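Local coordinates for DUF3201 domain-containing protein (Pyrococcus furiosus, PDB 1YB3) that is of unknown function, a conserved protein of a hyperthermophilic archaeon built on a seven-stranded antiparallel sheet flanked by helices, at residues 91-99 / 131-142. Numbering follows the deposited sequence. Where two conformers were deposited one is given.
Sequences KEELSKEFI and DEVWDRIVNSDE
At the N-terminal turn of helix 96-105, Trp134 from helix 130-138 lays its indole against the backbone of Ser95 and Lys96. The flat ring suits a site beside main chain: Lys96 N lies over its centre, 3.7 Å above the plane, and Lys96 CB makes a CH-pi contact over the five-membered ring, 3.9 Å from its centroid. Val138 CG2 packs on the opposite face. Trp134 reaches across because chi1 of -176° swings CG away from its own backbone nitrogen; CZ3 then meets Leu94 CB in the loop before helix 96-105, and CE3 meets Ile99 CG1 within it at 3.6 Å. Replacing Trp134 by alanine would probably open a gap between the two helices, leaving Lys96 CB and Ile99 CG1 without the ring they pack on. Both helices connect strands of the seven-stranded antiparallel sheet, and Leu94, Ile99 and Ile137 also touch strand 144-150, as branched aliphatic residues fitting a buried seam. Ile99 CG2 packs on Val133 CG1 at 3.7 Å, while its CD1 meets Ile137 CD1 tip to tip. Solvent-facing Lys96 extends to a long salt bridge, NZ to Asp131 OD1, 4.0 Å. Where helix 130-138 ends, Lys91 runs its aliphatic chain past Ile137 CG2, its CD 3.5 Å from Glu142 O. Ser140 forms an ST turn here, its OG accepting from Glu142 N, and the same hydroxyl donates to Ile137 O at 2.7 Å.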
ATOM      1  N   LYS A  91     -12.327   7.083  -8.206  1.00 27.69           N
ATOM      2  CA  LYS A  91     -12.745   6.134  -9.231  1.00 29.46           C
ATOM      3  C   LYS A  91     -12.829   6.775 -10.630  1.00 29.42           C
ATOM      4  O   LYS A  91     -12.430   6.162 -11.620  1.00 29.47           O
ATOM      5  CB  LYS A  91     -14.100   5.519  -8.815  1.00 31.56           C
ATOM      6  CG  LYS A  91     -14.730   4.524  -9.776  1.00 34.89           C
ATOM      7  CD  LYS A  91     -15.992   3.859  -9.158  1.00 33.67           C
ATOM      8  CE  LYS A  91     -17.183   4.810  -9.048  1.00 36.37           C
ATOM      9  NZ  LYS A  91     -18.464   4.093  -8.681  1.00 36.01           N
ATOM     10  N   GLU A  92     -13.335   8.005 -10.706  1.00 32.69           N
ATOM     11  CA  GLU A  92     -13.559   8.666 -12.006  1.00 34.07           C
ATOM     12  C   GLU A  92     -12.262   8.999 -12.751  1.00 32.80           C
ATOM     13  O   GLU A  92     -12.285   9.245 -13.953  1.00 33.45           O
ATOM     14  CB  GLU A  92     -14.446   9.915 -11.864  1.00 35.51           C
ATOM     15  CG  GLU A  92     -13.811  11.094 -11.130  1.00 40.09           C
ATOM     16  CD  GLU A  92     -14.077  11.094  -9.627  1.00 43.13           C
ATOM     17  OE1 GLU A  92     -14.607  10.088  -9.085  1.00 43.58           O
ATOM     18  OE2 GLU A  92     -13.751  12.119  -8.984  1.00 45.60           O
ATOM     19  N   GLU A  93     -11.139   8.996 -12.031  1.00 32.40           N
ATOM     20  CA  GLU A  93      -9.820   9.223 -12.631  1.00 32.42           C
ATOM     21  C   GLU A  93      -9.208   7.947 -13.200  1.00 29.37           C
ATOM     22  O   GLU A  93      -8.256   7.995 -13.979  1.00 27.72           O
ATOM     23  CB  GLU A  93      -8.861   9.830 -11.601  1.00 33.96           C
ATOM     24  CG  GLU A  93      -9.121  11.293 -11.306  1.00 38.84           C
ATOM     25  CD  GLU A  93      -8.141  11.879 -10.292  1.00 41.04           C
ATOM     26  OE1 GLU A  93      -7.069  11.268 -10.050  1.00 44.20           O
ATOM     27  OE2 GLU A  93      -8.449  12.966  -9.735  1.00 45.71           O
ATOM     28  N   LEU A  94      -9.739   6.800 -12.790  1.00 26.38           N
ATOM     29  CA  LEU A  94      -9.174   5.527 -13.201  1.00 25.62           C
ATOM     30  C   LEU A  94      -9.722   5.033 -14.537  1.00 29.32           C
ATOM     31  O   LEU A  94     -10.622   5.644 -15.126  1.00 30.12           O
ATOM     32  CB  LEU A  94      -9.379   4.481 -12.103  1.00 23.16           C
ATOM     33  CG  LEU A  94      -8.775   4.890 -10.757  1.00 23.92           C
ATOM     34  CD1 LEU A  94      -9.198   3.903  -9.702  1.00 26.28           C
ATOM     35  CD2 LEU A  94      -7.243   5.020 -10.828  1.00 25.66           C
ATOM     36  N   SER A  95      -9.156   3.932 -15.014  1.00 29.98           N
ATOM     37  CA  SER A  95      -9.545   3.357 -16.285  1.00 32.23           C
ATOM     38  C   SER A  95      -9.189   1.888 -16.243  1.00 32.59           C
ATOM     39  O   SER A  95      -8.336   1.478 -15.443  1.00 28.97           O
ATOM     40  CB  SER A  95      -8.803   4.056 -17.432  1.00 32.29           C
ATOM     41  OG  SER A  95      -7.401   3.884 -17.309  1.00 32.53           O
ATOM     42  N   LYS A  96      -9.833   1.100 -17.106  1.00 32.50           N
ATOM     43  CA  LYS A  96      -9.555  -0.321 -17.215  1.00 33.32           C
ATOM     44  C   LYS A  96      -8.067  -0.574 -17.480  1.00 30.19           C
ATOM     45  O   LYS A  96      -7.477  -1.479 -16.880  1.00 29.85           O
ATOM     46  CB  LYS A  96     -10.429  -0.953 -18.312  1.00 36.76           C
ATOM     47  CG  LYS A  96     -10.206  -2.446 -18.545  1.00 38.69           C
ATOM     48  CD  LYS A  96     -11.075  -2.925 -19.716  1.00 38.49           C
ATOM     49  CE  LYS A  96     -10.337  -3.928 -20.591  1.00 43.59           C
ATOM     50  NZ  LYS A  96     -11.068  -4.249 -21.865  1.00 45.63           N
ATOM     51  N   GLU A  97      -7.462   0.236 -18.351  1.00 31.07           N
ATOM     52  CA  GLU A  97      -6.048   0.042 -18.712  1.00 30.03           C
ATOM     53  C   GLU A  97      -5.093   0.266 -17.537  1.00 27.06           C
ATOM     54  O   GLU A  97      -4.130  -0.482 -17.372  1.00 27.13           O
ATOM     55  CB  GLU A  97      -5.616   0.884 -19.917  0.65 32.52           C
ATOM     56  CG  GLU A  97      -4.366   0.302 -20.597  0.65 35.01           C
ATOM     57  CD  GLU A  97      -3.810   1.168 -21.707  0.65 36.24           C
ATOM     58  OE1 GLU A  97      -4.552   2.017 -22.249  0.65 39.41           O
ATOM     59  OE2 GLU A  97      -2.620   0.987 -22.046  0.65 38.50           O
ATOM     60  N   PHE A  98      -5.364   1.287 -16.719  1.00 24.20           N
ATOM     61  CA  PHE A  98      -4.541   1.495 -15.515  1.00 24.02           C
ATOM     62  C   PHE A  98      -4.612   0.264 -14.603  1.00 24.74           C
ATOM     63  O   PHE A  98      -3.591  -0.242 -14.155  1.00 21.90           O
ATOM     64  CB  PHE A  98      -4.956   2.742 -14.752  1.00 25.07           C
ATOM     65  CG  PHE A  98      -4.179   2.946 -13.467  1.00 24.10           C
ATOM     66  CD1 PHE A  98      -2.835   3.349 -13.500  1.00 22.70           C
ATOM     67  CD2 PHE A  98      -4.780   2.705 -12.234  1.00 26.62           C
ATOM     68  CE1 PHE A  98      -2.110   3.535 -12.324  1.00 23.28           C
ATOM     69  CE2 PHE A  98      -4.068   2.886 -11.040  1.00 25.53           C
ATOM     70  CZ  PHE A  98      -2.724   3.303 -11.083  1.00 24.51           C
ATOM     71  N   ILE A  99      -5.825  -0.225 -14.363  1.00 23.33           N
ATOM     72  CA  ILE A  99      -6.036  -1.426 -13.555  1.00 26.25           C
ATOM     73  C   ILE A  99      -5.240  -2.628 -14.096  1.00 25.95           C
ATOM     74  O   ILE A  99      -4.541  -3.309 -13.335  1.00 26.45           O
ATOM     75  CB  ILE A  99      -7.553  -1.789 -13.463  1.00 25.80           C
ATOM     76  CG1 ILE A  99      -8.383  -0.606 -12.930  1.00 29.24           C
ATOM     77  CG2 ILE A  99      -7.763  -3.084 -12.685  1.00 26.17           C
ATOM     78  CD1 ILE A  99      -7.915   0.016 -11.636  1.00 28.53           C
ATOM     79  N   ASP A 131      -9.977  -7.135 -16.188  1.00 40.81           N
ATOM     80  CA  ASP A 131     -11.325  -6.806 -16.671  1.00 41.07           C
ATOM     81  C   ASP A 131     -12.361  -7.018 -15.574  1.00 39.65           C
ATOM     82  O   ASP A 131     -13.246  -6.182 -15.379  1.00 39.31           O
ATOM     83  CB  ASP A 131     -11.684  -7.626 -17.922  0.65 43.38           C
ATOM     84  CG  ASP A 131     -13.008  -7.192 -18.554  0.65 44.49           C
ATOM     85  OD1 ASP A 131     -13.131  -6.007 -18.948  0.65 45.19           O
ATOM     86  OD2 ASP A 131     -13.923  -8.040 -18.659  0.65 44.07           O
ATOM     87  N   GLU A 132     -12.240  -8.139 -14.860  1.00 37.54           N
ATOM     88  CA  GLU A 132     -13.152  -8.464 -13.769  1.00 38.84           C
ATOM     89  C   GLU A 132     -12.984  -7.484 -12.610  1.00 35.36           C
ATOM     90  O   GLU A 132     -13.963  -7.044 -12.018  1.00 34.84           O
ATOM     91  CB  GLU A 132     -12.944  -9.900 -13.293  1.00 39.75           C
ATOM     92  CG  GLU A 132     -14.058 -10.414 -12.375  1.00 43.30           C
ATOM     93  CD  GLU A 132     -13.827 -11.839 -11.887  1.00 44.40           C
ATOM     94  OE1 GLU A 132     -13.276 -12.663 -12.655  1.00 47.37           O
ATOM     95  OE2 GLU A 132     -14.206 -12.140 -10.730  1.00 46.76           O
ATOM     96  N   VAL A 133     -11.736  -7.136 -12.302  1.00 33.42           N
ATOM     97  CA  VAL A 133     -11.457  -6.115 -11.291  1.00 29.66           C
ATOM     98  C   VAL A 133     -12.138  -4.787 -11.637  1.00 28.48           C
ATOM     99  O   VAL A 133     -12.784  -4.186 -10.790  1.00 27.97           O
ATOM    100  CB  VAL A 133      -9.935  -5.911 -11.089  1.00 28.72           C
ATOM    101  CG1 VAL A 133      -9.676  -4.820 -10.062  1.00 26.39           C
ATOM    102  CG2 VAL A 133      -9.268  -7.213 -10.644  1.00 29.63           C
ATOM    103  N   TRP A 134     -11.996  -4.331 -12.885  1.00 30.22           N
ATOM    104  CA  TRP A 134     -12.625  -3.089 -13.327  1.00 33.01           C
ATOM    105  C   TRP A 134     -14.165  -3.146 -13.242  1.00 32.81           C
ATOM    106  O   TRP A 134     -14.804  -2.191 -12.792  1.00 32.48           O
ATOM    107  CB  TRP A 134     -12.162  -2.708 -14.749  1.00 34.78           C
ATOM    108  CG  TRP A 134     -12.712  -1.389 -15.225  1.00 35.77           C
ATOM    109  CD1 TRP A 134     -13.534  -1.184 -16.297  1.00 35.84           C
ATOM    110  CD2 TRP A 134     -12.495  -0.095 -14.634  1.00 36.70           C
ATOM    111  NE1 TRP A 134     -13.840   0.153 -16.414  1.00 36.71           N
ATOM    112  CE2 TRP A 134     -13.213   0.845 -15.410  1.00 36.95           C
ATOM    113  CE3 TRP A 134     -11.766   0.360 -13.522  1.00 35.75           C
ATOM    114  CZ2 TRP A 134     -13.223   2.212 -15.114  1.00 37.26           C
ATOM    115  CZ3 TRP A 134     -11.775   1.717 -13.229  1.00 36.43           C
ATOM    116  CH2 TRP A 134     -12.497   2.628 -14.021  1.00 36.49           C
ATOM    117  N   ASP A 135     -14.740  -4.265 -13.676  1.00 35.94           N
ATOM    118  CA  ASP A 135     -16.184  -4.496 -13.561  1.00 36.77           C
ATOM    119  C   ASP A 135     -16.657  -4.377 -12.115  1.00 37.14           C
ATOM    120  O   ASP A 135     -17.676  -3.734 -11.848  1.00 36.45           O
ATOM    121  CB  ASP A 135     -16.557  -5.865 -14.131  1.00 39.56           C
ATOM    122  CG  ASP A 135     -16.458  -5.919 -15.644  1.00 42.16           C
ATOM    123  OD1 ASP A 135     -16.373  -4.849 -16.289  1.00 44.21           O
ATOM    124  OD2 ASP A 135     -16.467  -7.040 -16.193  1.00 42.92           O
ATOM    125  N   ARG A 136     -15.912  -4.981 -11.185  1.00 35.31           N
ATOM    126  CA  ARG A 136     -16.258  -4.909  -9.756  1.00 36.91           C
ATOM    127  C   ARG A 136     -16.211  -3.472  -9.238  1.00 34.20           C
ATOM    128  O   ARG A 136     -17.060  -3.070  -8.452  1.00 35.60           O
ATOM    129  CB  ARG A 136     -15.346  -5.809  -8.913  1.00 38.21           C
ATOM    130  CG  ARG A 136     -15.532  -7.311  -9.139  1.00 41.15           C
ATOM    131  CD  ARG A 136     -14.531  -8.121  -8.310  1.00 42.38           C
ATOM    132  NE  ARG A 136     -14.932  -8.218  -6.902  1.00 47.09           N
ATOM    133  CZ  ARG A 136     -14.264  -8.893  -5.965  1.00 47.50           C
ATOM    134  NH1 ARG A 136     -13.140  -9.536  -6.266  1.00 49.59           N
ATOM    135  NH2 ARG A 136     -14.717  -8.919  -4.714  1.00 47.35           N
ATOM    136  N   ILE A 137     -15.213  -2.702  -9.679  1.00 30.86           N
ATOM    137  CA  ILE A 137     -15.099  -1.290  -9.315  1.00 28.13           C
ATOM    138  C   ILE A 137     -16.274  -0.451  -9.871  1.00 28.18           C
ATOM    139  O   ILE A 137     -16.897   0.333  -9.138  1.00 29.50           O
ATOM    140  CB  ILE A 137     -13.727  -0.694  -9.779  1.00 27.11           C
ATOM    141  CG1 ILE A 137     -12.573  -1.362  -9.007  1.00 27.13           C
ATOM    142  CG2 ILE A 137     -13.710   0.826  -9.598  1.00 25.87           C
ATOM    143  CD1 ILE A 137     -11.163  -1.140  -9.623  1.00 28.73           C
ATOM    144  N   VAL A 138     -16.550  -0.618 -11.167  1.00 30.36           N
ATOM    145  CA  VAL A 138     -17.659   0.079 -11.848  1.00 34.60           C
ATOM    146  C   VAL A 138     -19.003  -0.183 -11.155  1.00 32.98           C
ATOM    147  O   VAL A 138     -19.782   0.744 -10.938  1.00 35.48           O
ATOM    148  CB  VAL A 138     -17.723  -0.282 -13.366  1.00 36.07           C
ATOM    149  CG1 VAL A 138     -19.051   0.154 -14.000  1.00 37.95           C
ATOM    150  CG2 VAL A 138     -16.540   0.342 -14.121  1.00 36.85           C
ATOM    151  N   ASN A 139     -19.233  -1.441 -10.777  1.00 34.10           N
ATOM    152  CA  ASN A 139     -20.487  -1.878 -10.136  1.00 33.61           C
ATOM    153  C   ASN A 139     -20.545  -1.680  -8.613  1.00 34.33           C
ATOM    154  O   ASN A 139     -21.521  -2.083  -7.963  1.00 34.31           O
ATOM    155  CB  ASN A 139     -20.760  -3.349 -10.486  1.00 35.99           C
ATOM    156  CG  ASN A 139     -20.868  -3.582 -11.988  1.00 36.37           C
ATOM    157  OD1 ASN A 139     -21.032  -2.640 -12.763  1.00 38.28           O
ATOM    158  ND2 ASN A 139     -20.765  -4.837 -12.403  1.00 36.43           N
ATOM    159  N   SER A 140     -19.516  -1.052  -8.047  1.00 32.19           N
ATOM    160  CA  SER A 140     -19.418  -0.875  -6.595  1.00 33.27           C
ATOM    161  C   SER A 140     -19.998   0.457  -6.120  1.00 33.70           C
ATOM    162  O   SER A 140     -20.392   1.298  -6.931  1.00 34.77           O
ATOM    163  CB  SER A 140     -17.953  -0.969  -6.156  1.00 34.05           C
ATOM    164  OG  SER A 140     -17.267   0.231  -6.487  1.00 33.46           O
ATOM    165  N   ASP A 141     -20.035   0.632  -4.800  1.00 33.27           N
ATOM    166  CA  ASP A 141     -20.455   1.881  -4.166  1.00 35.97           C
ATOM    167  C   ASP A 141     -19.242   2.661  -3.614  1.00 35.81           C
ATOM    168  O   ASP A 141     -19.388   3.507  -2.728  1.00 35.63           O
ATOM    169  CB  ASP A 141     -21.436   1.571  -3.019  1.00 36.36           C
ATOM    170  CG  ASP A 141     -20.802   0.718  -1.927  1.00 37.54           C
ATOM    171  OD1 ASP A 141     -20.069  -0.239  -2.275  1.00 36.46           O
ATOM    172  OD2 ASP A 141     -21.032   1.002  -0.722  1.00 38.72           O
ATOM    173  N   GLU A 142     -18.052   2.374  -4.143  1.00 33.68           N
ATOM    174  CA  GLU A 142     -16.816   2.937  -3.582  1.00 33.90           C
ATOM    175  C   GLU A 142     -16.265   4.072  -4.457  1.00 34.54           C
ATOM    176  O   GLU A 142     -16.072   3.894  -5.661  1.00 39.44           O
ATOM    177  CB  GLU A 142     -15.769   1.831  -3.372  1.00 33.14           C
ATOM    178  CG  GLU A 142     -16.173   0.713  -2.372  1.00 34.09           C
ATOM    179  CD  GLU A 142     -16.241   1.169  -0.923  1.00 36.19           C
ATOM    180  OE1 GLU A 142     -15.368   1.939  -0.478  1.00 36.75           O
ATOM    181  OE2 GLU A 142     -17.172   0.744  -0.206  1.00 39.74           O
TER